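Local coordinates for angiopoietin-related protein 3 (Homo sapiens, PDB 6EUA) that raises plasma triglycerides by inhibiting lipoprotein lipase and, through the fibrinogen-like domain modelled here, mediates endothelial cell adhesion, at residues I29-V39 / L82-K92; N108-F116 / L129-I140. All blocks are in the same frame, centred on the assembly; numbering follows the deposited sequence. Where two conformers were deposited one is given.

Interaction 1. Residues I29-V39 / L82-K92; sequences IRPSNSQVFHV and LGLEKIYSIVK
Phe-37 and Lys-86 make the tight part of this contact, where the turn after strand 25-29 and the start of strand 37-44 meet helix 84-91. The lysine's methylenes run across one face of the ring, antiparallel to the phenylalanine side chain, with Lys-86 CD 3.8 Å from the Phe-37 ring centroid, a CH-pi contact; Ile-29 CG1 covers the opposite face. With chi1 at 62°, Phe-37 CG sits between its own backbone N and carbonyl carbon, which turns a ring face onto the Lys-86 chain. Ile-90 seals the inner side: its CG1 lies at the ring edge and 3.9 Å from Pro-31 CG, while its CD1 meets Ile-29 CD1 at 3.9 Å.

Toward solvent the fit loosens. Ser-34 OG and Ser-89 OG stand 3.9 Å apart and are joined through a water. Beyond them Lys-92 NZ donates to Ser-32 O (2.8 Å), tilted from that carbonyl's plane, and to Ser-89 O (2.9 Å) in its plane, on a lone pair.

The Lys-86 ammonium passes on to Tyr-71 O and to Gly-20 O of the second subunit. Lys-86 thus lends its chain to the ring and its charge to the subunit interface, while Lys-92 ties the turn to the helix's C-terminal end.

Interaction 2. Residues N108-F116 / L129-I140; sequences NKHYIEYSF and LVAITGNVPNAI
Ser-115 and Val-130 form a regular antiparallel hydrogen-bonded pair in the hairpin of strands 109-118 and 127-134, Ser-115 N to Val-130 O at 2.8 Å and Val-130 N returning to Ser-115 O. Further along, Glu-113 N donates almost straight to Thr-133 O (2.8 Å, 176° at the hydrogen), and Glu-113 O accepts from Ile-132 N. Past Gly-134, a side chain takes over: Asn-135 OD1 receives Tyr-111 N at 2.9 Å, while Asn-135 N reaches back to Tyr-111 O.

Apolar packing has two parts. Gly-134 CA lies over the Tyr-111 ring, 3.9 Å from its centroid, a CH-pi contact. On the buried face Leu-129 CD1 sits above the Tyr-114 ring, Leu-129 CD2 presses on Phe-116 CB (3.5 Å), and Ile-112 reaches Asn-138 CB with its CD1 (3.7 Å).

The polar side-chain link is Tyr-114 OH to Asn-138 OD1, 2.5 Å, with the amide oxygen at the ring edge and the two planes 70° apart. CG of Asn-138 lies opposite its own backbone N (chi1 -179°), carrying OD1 to the phenol; from the other face of the amide Ile-140 N donates to the same oxygen, closing an Asx turn. A phenylalanine in place of Tyr-114 would probably keep the packing on Leu-129 but leave Asn-138 OD1 without its phenolic donor, its amide less firmly held.

Ile-140 N thus sets the Asx turn that holds the Asn-138 oxygen in place, and the phenol bond of Tyr-114 fastens this segment beyond the hairpin to the sheet.

Overall arrangement
Both contacts belong to the fibrinogen C-terminal domain and reach the same large antiparallel sheet, on opposite sides of the chain's centre, with their own centres about 24 Å apart. They follow one another along the sequence, interaction 1 being complete before interaction 2 begins. Strand 96-104 is shared: Tyr-96 packs on Ile-90 and Val-91 and also on Phe-116. The two meet directly where Val-91 CG2 of the helix comes within 3.9 Å of Phe-116 CZ. Their surroundings differ. Interaction 1 faces the second subunit, with the backbone N of His-38 hydrogen-bonded to Glu-21 of that subunit, whereas segments 108-116 and 129-140 touch no other chain and back onto Trp-201 and Tyr-209.

Interaction 1. Residues I29-V39 / L82-K92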
loop_
_atom_site.group_PDB
_atom_site.type_symbol
_atom_site.label_atom_id
_atom_site.label_comp_id
_atom_site.label_asym_id
_atom_site.label_seq_id
_atom_site.Cartn_x
_atom_site.Cartn_y
_atom_site.Cartn_z
ATOM N N ILE A 29 -3.718 -11.845 10.164
ATOM C CA ILE A 29 -3.402 -12.547 11.402
ATOM C C ILE A 29 -4.704 -13.076 11.989
ATOM O O ILE A 29 -5.802 -12.685 11.590
ATOM C CB ILE A 29 -2.672 -11.657 12.441
ATOM C CG1 ILE A 29 -3.581 -10.494 12.892
ATOM C CG2 ILE A 29 -1.335 -11.164 11.898
ATOM C CD1 ILE A 29 -3.086 -9.748 14.133
ATOM N N ARG A 30 -4.570 -13.979 12.954
ATOM C CA ARG A 30 -5.734 -14.528 13.647
ATOM C C ARG A 30 -5.313 -14.859 15.064
ATOM O O ARG A 30 -4.819 -15.959 15.343
ATOM C CB ARG A 30 -6.312 -15.755 12.941
ATOM C CG ARG A 30 -7.801 -15.963 13.228
ATOM C CD ARG A 30 -8.214 -17.419 13.133
ATOM N NE ARG A 30 -7.402 -18.265 14.002
ATOM C CZ ARG A 30 -7.731 -18.623 15.244
ATOM N NH1 ARG A 30 -8.874 -18.213 15.787
ATOM N NH2 ARG A 30 -6.910 -19.399 15.946
ATOM N N PRO A 31 -5.455 -13.911 15.987
ATOM C CA PRO A 31 -5.213 -14.217 17.402
ATOM C C PRO A 31 -6.190 -15.282 17.882
ATOM O O PRO A 31 -7.228 -15.535 17.262
ATOM C CB PRO A 31 -5.440 -12.875 18.109
ATOM C CG PRO A 31 -5.312 -11.827 17.025
ATOM C CD PRO A 31 -5.810 -12.498 15.764
ATOM N N SER A 32 -5.835 -15.922 18.997
ATOM C CA SER A 32 -6.699 -16.933 19.604
ATOM C C SER A 32 -8.126 -16.426 19.756
ATOM O O SER A 32 -8.355 -15.242 20.020
ATOM C CB SER A 32 -6.165 -17.338 20.977
ATOM O OG SER A 32 -4.791 -17.675 20.917
ATOM N N ASN A 33 -9.087 -17.334 19.566
ATOM C CA ASN A 33 -10.514 -17.075 19.791
ATOM C C ASN A 33 -11.022 -15.874 18.996
ATOM O O ASN A 33 -11.902 -15.141 19.453
ATOM C CB ASN A 33 -10.813 -16.888 21.280
ATOM C CG ASN A 33 -10.266 -18.016 22.125
ATOM O OD1 ASN A 33 -10.095 -19.138 21.645
ATOM N ND2 ASN A 33 -9.992 -17.728 23.392
ATOM N N SER A 34 -10.498 -15.669 17.792
ATOM C CA SER A 34 -10.798 -14.464 17.037
ATOM C C SER A 34 -10.989 -14.802 15.566
ATOM O O SER A 34 -10.517 -15.826 15.074
ATOM C CB SER A 34 -9.683 -13.412 17.190
ATOM O OG SER A 34 -9.878 -12.302 16.318
ATOM N N GLN A 35 -11.692 -13.915 14.873
ATOM C CA GLN A 35 -11.769 -13.918 13.420
ATOM C C GLN A 35 -10.446 -13.455 12.800
ATOM O O GLN A 35 -9.643 -12.757 13.432
ATOM C CB GLN A 35 -12.909 -13.006 12.990
ATOM C CG GLN A 35 -12.956 -11.763 13.892
ATOM C CD GLN A 35 -13.611 -10.559 13.258
ATOM O OE1 GLN A 35 -14.836 -10.473 13.191
ATOM N NE2 GLN A 35 -12.800 -9.600 12.827
ATOM N N VAL A 36 -10.222 -13.859 11.544
ATOM C CA VAL A 36 -9.104 -13.345 10.760
ATOM C C VAL A 36 -9.304 -11.855 10.531
ATOM O O VAL A 36 -10.418 -11.398 10.243
ATOM C CB VAL A 36 -8.996 -14.074 9.406
ATOM C CG1 VAL A 36 -7.926 -13.419 8.541
ATOM C CG2 VAL A 36 -8.736 -15.569 9.588
ATOM N N PHE A 37 -8.235 -11.081 10.682
ATOM C CA PHE A 37 -8.264 -9.685 10.277
ATOM C C PHE A 37 -6.861 -9.262 9.847
ATOM O O PHE A 37 -5.873 -9.950 10.111
ATOM C CB PHE A 37 -8.832 -8.778 11.384
ATOM C CG PHE A 37 -8.031 -8.762 12.664
ATOM C CD1 PHE A 37 -6.996 -7.866 12.837
ATOM C CD2 PHE A 37 -8.367 -9.596 13.718
ATOM C CE1 PHE A 37 -6.258 -7.838 14.031
ATOM C CE2 PHE A 37 -7.654 -9.566 14.932
ATOM C CZ PHE A 37 -6.601 -8.687 15.084
ATOM N N HIS A 38 -6.790 -8.119 9.169
ATOM C CA HIS A 38 -5.545 -7.655 8.575
ATOM C C HIS A 38 -4.918 -6.567 9.426
ATOM O O HIS A 38 -5.620 -5.710 9.972
ATOM C CB HIS A 38 -5.766 -7.134 7.154
ATOM C CG HIS A 38 -6.177 -8.205 6.202
ATOM N ND1 HIS A 38 -5.302 -8.782 5.306
ATOM C CD2 HIS A 38 -7.358 -8.848 6.046
ATOM C CE1 HIS A 38 -5.936 -9.719 4.621
ATOM N NE2 HIS A 38 -7.185 -9.777 5.046
ATOM N N VAL A 39 -3.585 -6.598 9.511
ATOM C CA VAL A 39 -2.815 -5.612 10.246
ATOM C C VAL A 39 -1.694 -5.119 9.348
ATOM O O VAL A 39 -1.343 -5.747 8.344
ATOM C CB VAL A 39 -2.229 -6.183 11.556
ATOM C CG1 VAL A 39 -3.331 -6.477 12.559
ATOM C CG2 VAL A 39 -1.342 -7.426 11.280
ATOM N N LEU A 82 -6.667 0.661 14.621
ATOM C CA LEU A 82 -6.898 -0.760 14.375
ATOM C C LEU A 82 -8.238 -1.230 14.951
ATOM O O LEU A 82 -8.934 -2.050 14.334
ATOM C CB LEU A 82 -5.753 -1.582 14.944
ATOM C CG LEU A 82 -5.926 -3.091 14.707
ATOM C CD1 LEU A 82 -5.982 -3.419 13.208
ATOM C CD2 LEU A 82 -4.794 -3.856 15.384
ATOM N N GLY A 83 -8.629 -0.703 16.111
ATOM C CA GLY A 83 -9.870 -1.180 16.771
ATOM C C GLY A 83 -9.517 -1.783 18.108
ATOM O O GLY A 83 -8.637 -2.642 18.225
ATOM N N LEU A 84 -10.190 -1.297 19.163
ATOM C CA LEU A 84 -9.890 -1.761 20.519
ATOM C C LEU A 84 -10.136 -3.259 20.660
ATOM O O LEU A 84 -9.337 -3.975 21.284
ATOM C CB LEU A 84 -10.718 -0.980 21.542
ATOM C CG LEU A 84 -10.231 0.459 21.749
ATOM C CD1 LEU A 84 -11.235 1.331 22.543
ATOM C CD2 LEU A 84 -8.866 0.459 22.426
ATOM N N GLU A 85 -11.223 -3.759 20.069
ATOM C CA GLU A 85 -11.481 -5.189 20.144
ATOM C C GLU A 85 -10.368 -5.980 19.463
ATOM O O GLU A 85 -9.928 -7.016 19.976
ATOM C CB GLU A 85 -12.846 -5.510 19.537
ATOM C CG GLU A 85 -13.798 -6.190 20.522
ATOM C CD GLU A 85 -13.069 -6.948 21.638
ATOM O OE1 GLU A 85 -12.350 -7.937 21.329
ATOM O OE2 GLU A 85 -13.220 -6.554 22.821
ATOM N N LYS A 86 -9.874 -5.491 18.335
ATOM C CA LYS A 86 -8.783 -6.190 17.670
ATOM C C LYS A 86 -7.480 -6.076 18.461
ATOM O O LYS A 86 -6.737 -7.060 18.579
ATOM C CB LYS A 86 -8.627 -5.659 16.250
ATOM C CG LYS A 86 -9.722 -6.166 15.310
ATOM C CD LYS A 86 -9.506 -5.645 13.899
ATOM C CE LYS A 86 -10.627 -6.070 12.967
ATOM N NZ LYS A 86 -11.935 -5.673 13.495
ATOM N N ILE A 87 -7.203 -4.901 19.045
ATOM C CA ILE A 87 -5.987 -4.755 19.851
ATOM C C ILE A 87 -6.032 -5.695 21.044
ATOM O O ILE A 87 -5.035 -6.351 21.373
ATOM C CB ILE A 87 -5.787 -3.295 20.305
ATOM C CG1 ILE A 87 -5.530 -2.398 19.111
ATOM C CG2 ILE A 87 -4.616 -3.191 21.285
ATOM C CD1 ILE A 87 -6.099 -1.008 19.294
ATOM N N TYR A 88 -7.190 -5.772 21.715
ATOM C CA TYR A 88 -7.300 -6.650 22.873
ATOM C C TYR A 88 -7.171 -8.108 22.459
ATOM O O TYR A 88 -6.589 -8.907 23.202
ATOM C CB TYR A 88 -8.616 -6.411 23.637
ATOM C CG TYR A 88 -8.714 -7.273 24.879
ATOM C CD1 TYR A 88 -8.013 -6.941 26.029
ATOM C CD2 TYR A 88 -9.470 -8.444 24.888
ATOM C CE1 TYR A 88 -8.061 -7.738 27.160
ATOM C CE2 TYR A 88 -9.529 -9.254 26.023
ATOM C CZ TYR A 88 -8.820 -8.890 27.158
ATOM O OH TYR A 88 -8.859 -9.669 28.296
ATOM N N SER A 89 -7.681 -8.464 21.269
ATOM C CA SER A 89 -7.509 -9.825 20.765
ATOM C C SER A 89 -6.033 -10.191 20.666
ATOM O O SER A 89 -5.643 -11.338 20.918
ATOM C CB SER A 89 -8.172 -9.967 19.396
ATOM O OG SER A 89 -9.559 -10.148 19.539
ATOM N N ILE A 90 -5.201 -9.234 20.284
ATOM C CA ILE A 90 -3.768 -9.488 20.242
ATOM C C ILE A 90 -3.205 -9.594 21.657
ATOM O O ILE A 90 -2.538 -10.574 22.007
ATOM C CB ILE A 90 -3.067 -8.391 19.421
ATOM C CG1 ILE A 90 -3.587 -8.430 17.975
ATOM C CG2 ILE A 90 -1.550 -8.533 19.514
ATOM C CD1 ILE A 90 -3.237 -7.198 17.141
ATOM N N VAL A 91 -3.482 -8.598 22.497
ATOM C CA VAL A 91 -2.793 -8.506 23.783
ATOM C C VAL A 91 -3.398 -9.465 24.811
ATOM O O VAL A 91 -2.683 -10.257 25.437
ATOM C CB VAL A 91 -2.805 -7.051 24.282
ATOM C CG1 VAL A 91 -2.204 -6.960 25.692
ATOM C CG2 VAL A 91 -2.028 -6.161 23.309
ATOM N N LYS A 92 -4.711 -9.406 25.011
ATOM C CA LYS A 92 -5.428 -10.260 25.978
ATOM C C LYS A 92 -4.836 -10.004 27.362
ATOM O O LYS A 92 -4.823 -8.842 27.795
ATOM C CB LYS A 92 -5.412 -11.704 25.511
ATOM C CG LYS A 92 -6.569 -12.026 24.583
ATOM C CD LYS A 92 -6.515 -13.459 24.075
ATOM C CE LYS A 92 -7.370 -13.595 22.826
ATOM N NZ LYS A 92 -6.550 -13.962 21.656
HETATM O O HOH W 1 -10.906 -9.364 17.086
#

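Interaction 2. Residues N108-F116 / L129-I140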
loop_
_atom_site.group_PDB
_atom_site.type_symbol
_atom_site.label_atom_id
_atom_site.label_comp_id
_atom_site.label_asym_id
_atom_site.label_seq_id
_atom_site.Cartn_x
_atom_site.Cartn_y
_atom_site.Cartn_z
ATOM N N ASN A 108 11.954 16.031 12.886
ATOM C CA ASN A 108 12.683 15.264 13.883
ATOM C C ASN A 108 11.812 14.129 14.404
ATOM O O ASN A 108 10.594 14.270 14.543
ATOM C CB ASN A 108 13.121 16.143 15.052
ATOM C CG ASN A 108 14.040 17.268 14.637
ATOM O OD1 ASN A 108 14.063 17.689 13.477
ATOM N ND2 ASN A 108 14.807 17.769 15.596
ATOM N N LYS A 109 12.447 13.001 14.705
ATOM C CA LYS A 109 11.758 11.805 15.166
ATOM C C LYS A 109 11.984 11.610 16.658
ATOM O O LYS A 109 13.127 11.623 17.126
ATOM C CB LYS A 109 12.237 10.571 14.402
ATOM C CG LYS A 109 11.887 10.590 12.928
ATOM C CD LYS A 109 11.995 9.201 12.316
ATOM C CE LYS A 109 13.443 8.859 11.950
ATOM N NZ LYS A 109 14.251 8.368 13.111
ATOM N N HIS A 110 10.893 11.417 17.391
ATOM C CA HIS A 110 10.918 11.071 18.806
ATOM C C HIS A 110 10.215 9.734 19.006
ATOM O O HIS A 110 9.239 9.431 18.317
ATOM C CB HIS A 110 10.223 12.147 19.649
ATOM C CG HIS A 110 10.782 13.520 19.454
ATOM N ND1 HIS A 110 10.218 14.440 18.595
ATOM C CD2 HIS A 110 11.856 14.132 20.008
ATOM C CE1 HIS A 110 10.919 15.561 18.632
ATOM N NE2 HIS A 110 11.918 15.399 19.481
ATOM N N TYR A 111 10.701 8.937 19.955
ATOM C CA TYR A 111 10.043 7.687 20.311
ATOM C C TYR A 111 10.025 7.530 21.823
ATOM O O TYR A 111 10.852 8.102 22.542
ATOM C CB TYR A 111 10.732 6.466 19.682
ATOM C CG TYR A 111 11.986 6.049 20.421
ATOM C CD1 TYR A 111 11.968 5.000 21.337
ATOM C CD2 TYR A 111 13.187 6.722 20.220
ATOM C CE1 TYR A 111 13.116 4.630 22.023
ATOM C CE2 TYR A 111 14.335 6.360 20.904
ATOM C CZ TYR A 111 14.293 5.314 21.802
ATOM O OH TYR A 111 15.429 4.944 22.484
ATOM N N ILE A 112 9.074 6.730 22.295
ATOM C CA ILE A 112 9.047 6.321 23.692
ATOM C C ILE A 112 8.386 4.956 23.771
ATOM O O ILE A 112 7.438 4.659 23.037
ATOM C CB ILE A 112 8.347 7.380 24.579
ATOM C CG1 ILE A 112 8.249 6.905 26.031
ATOM C CG2 ILE A 112 7.009 7.797 24.005
ATOM C CD1 ILE A 112 7.793 8.010 26.999
ATOM N N GLU A 113 8.924 4.107 24.639
ATOM C CA GLU A 113 8.403 2.765 24.831
ATOM C C GLU A 113 7.888 2.619 26.253
ATOM O O GLU A 113 8.437 3.205 27.193
ATOM C CB GLU A 113 9.465 1.710 24.519
ATOM C CG GLU A 113 9.874 1.706 23.061
ATOM C CD GLU A 113 10.620 0.451 22.648
ATOM O OE1 GLU A 113 10.723 -0.481 23.475
ATOM O OE2 GLU A 113 11.113 0.406 21.498
ATOM N N TYR A 114 6.809 1.851 26.390
ATOM C CA TYR A 114 6.192 1.534 27.664
ATOM C C TYR A 114 5.913 0.046 27.732
ATOM O O TYR A 114 5.674 -0.605 26.709
ATOM C CB TYR A 114 4.847 2.230 27.886
ATOM C CG TYR A 114 4.755 3.694 27.561
ATOM C CD1 TYR A 114 4.723 4.143 26.239
ATOM C CD2 TYR A 114 4.665 4.637 28.584
ATOM C CE1 TYR A 114 4.621 5.494 25.952
ATOM C CE2 TYR A 114 4.568 5.982 28.308
ATOM C CZ TYR A 114 4.545 6.411 26.994
ATOM O OH TYR A 114 4.428 7.764 26.741
ATOM N N SER A 115 5.897 -0.465 28.959
ATOM C CA SER A 115 5.349 -1.775 29.270
ATOM C C SER A 115 3.906 -1.585 29.722
ATOM O O SER A 115 3.637 -0.747 30.597
ATOM C CB SER A 115 6.184 -2.456 30.359
ATOM O OG SER A 115 5.496 -3.547 30.947
ATOM N N PHE A 116 2.976 -2.339 29.121
ATOM C CA PHE A 116 1.567 -2.104 29.411
ATOM C C PHE A 116 0.785 -3.400 29.544
ATOM O O PHE A 116 1.226 -4.484 29.144
ATOM C CB PHE A 116 0.885 -1.191 28.370
ATOM C CG PHE A 116 0.571 -1.857 27.062
ATOM C CD1 PHE A 116 1.518 -1.903 26.046
ATOM C CD2 PHE A 116 -0.683 -2.404 26.827
ATOM C CE1 PHE A 116 1.221 -2.508 24.829
ATOM C CE2 PHE A 116 -0.982 -3.014 25.615
ATOM C CZ PHE A 116 -0.043 -3.071 24.618
ATOM N N LEU A 129 0.201 1.775 31.939
ATOM C CA LEU A 129 1.508 1.950 31.308
ATOM C C LEU A 129 2.605 2.221 32.327
ATOM O O LEU A 129 2.385 2.882 33.349
ATOM C CB LEU A 129 1.522 3.119 30.312
ATOM C CG LEU A 129 0.500 3.286 29.202
ATOM C CD1 LEU A 129 0.585 4.698 28.628
ATOM C CD2 LEU A 129 0.766 2.278 28.139
ATOM N N VAL A 130 3.808 1.751 32.001
ATOM C CA VAL A 130 5.036 2.120 32.705
ATOM C C VAL A 130 6.096 2.429 31.654
ATOM O O VAL A 130 6.351 1.604 30.774
ATOM C CB VAL A 130 5.527 1.001 33.645
ATOM C CG1 VAL A 130 6.871 1.383 34.261
ATOM C CG2 VAL A 130 4.494 0.709 34.725
ATOM N N ALA A 131 6.717 3.603 31.742
ATOM C CA ALA A 131 7.695 3.999 30.731
ATOM C C ALA A 131 9.005 3.230 30.894
ATOM O O ALA A 131 9.470 2.989 32.012
ATOM C CB ALA A 131 7.956 5.506 30.796
ATOM N N ILE A 132 9.607 2.849 29.764
ATOM C CA ILE A 132 10.857 2.088 29.775
ATOM C C ILE A 132 12.007 2.923 29.231
ATOM O O ILE A 132 12.947 3.249 29.962
ATOM C CB ILE A 132 10.744 0.794 28.956
ATOM C CG1 ILE A 132 9.507 -0.003 29.350
ATOM C CG2 ILE A 132 12.030 -0.020 29.084
ATOM C CD1 ILE A 132 9.245 -1.149 28.401
ATOM N N THR A 133 11.962 3.233 27.935
ATOM C CA THR A 133 12.990 4.015 27.255
ATOM C C THR A 133 12.331 5.056 26.357
ATOM O O THR A 133 11.113 5.056 26.151
ATOM C CB THR A 133 13.935 3.130 26.414
ATOM O OG1 THR A 133 13.211 2.545 25.320
ATOM C CG2 THR A 133 14.551 2.025 27.253
ATOM N N GLY A 134 13.156 5.936 25.817
ATOM C CA GLY A 134 12.735 6.916 24.836
ATOM C C GLY A 134 13.669 8.107 24.808
ATOM O O GLY A 134 14.464 8.341 25.718
ATOM N N ASN A 135 13.568 8.888 23.730
ATOM C CA ASN A 135 14.309 10.143 23.610
ATOM C C ASN A 135 13.395 11.358 23.709
ATOM O O ASN A 135 13.805 12.472 23.364
ATOM C CB ASN A 135 15.114 10.186 22.307
ATOM C CG ASN A 135 14.252 9.993 21.066
ATOM O OD1 ASN A 135 13.051 10.275 21.070
ATOM N ND2 ASN A 135 14.870 9.507 19.992
ATOM N N VAL A 136 12.158 11.159 24.146
ATOM C CA VAL A 136 11.195 12.232 24.372
ATOM C C VAL A 136 10.533 11.947 25.717
ATOM O O VAL A 136 10.192 10.791 26.012
ATOM C CB VAL A 136 10.188 12.337 23.209
ATOM C CG1 VAL A 136 9.158 11.200 23.229
ATOM C CG2 VAL A 136 9.500 13.691 23.205
ATOM N N PRO A 137 10.380 12.943 26.581
ATOM C CA PRO A 137 9.782 12.684 27.893
ATOM C C PRO A 137 8.346 12.199 27.759
ATOM O O PRO A 137 7.669 12.427 26.754
ATOM C CB PRO A 137 9.854 14.041 28.603
ATOM C CG PRO A 137 10.836 14.855 27.815
ATOM C CD PRO A 137 10.751 14.356 26.406
ATOM N N ASN A 138 7.896 11.498 28.795
ATOM C CA ASN A 138 6.553 10.946 28.817
ATOM C C ASN A 138 5.521 12.037 29.076
ATOM O O ASN A 138 5.749 12.948 29.875
ATOM C CB ASN A 138 6.451 9.867 29.892
ATOM C CG ASN A 138 5.076 9.237 29.954
ATOM O OD1 ASN A 138 4.437 9.005 28.933
ATOM N ND2 ASN A 138 4.608 8.974 31.160
ATOM N N ALA A 139 4.374 11.933 28.394
ATOM C CA ALA A 139 3.242 12.825 28.604
ATOM C C ALA A 139 2.011 12.127 29.162
ATOM O O ALA A 139 1.031 12.806 29.481
ATOM C CB ALA A 139 2.852 13.520 27.288
ATOM N N ILE A 140 2.024 10.802 29.275
ATOM C CA ILE A 140 0.869 10.028 29.724
ATOM C C ILE A 140 1.119 9.615 31.169
ATOM O O ILE A 140 2.238 9.198 31.503
ATOM C CB ILE A 140 0.638 8.816 28.803
ATOM C CG1 ILE A 140 0.562 9.269 27.342
ATOM C CG2 ILE A 140 -0.624 8.052 29.187
ATOM C CD1 ILE A 140 0.799 8.164 26.325
#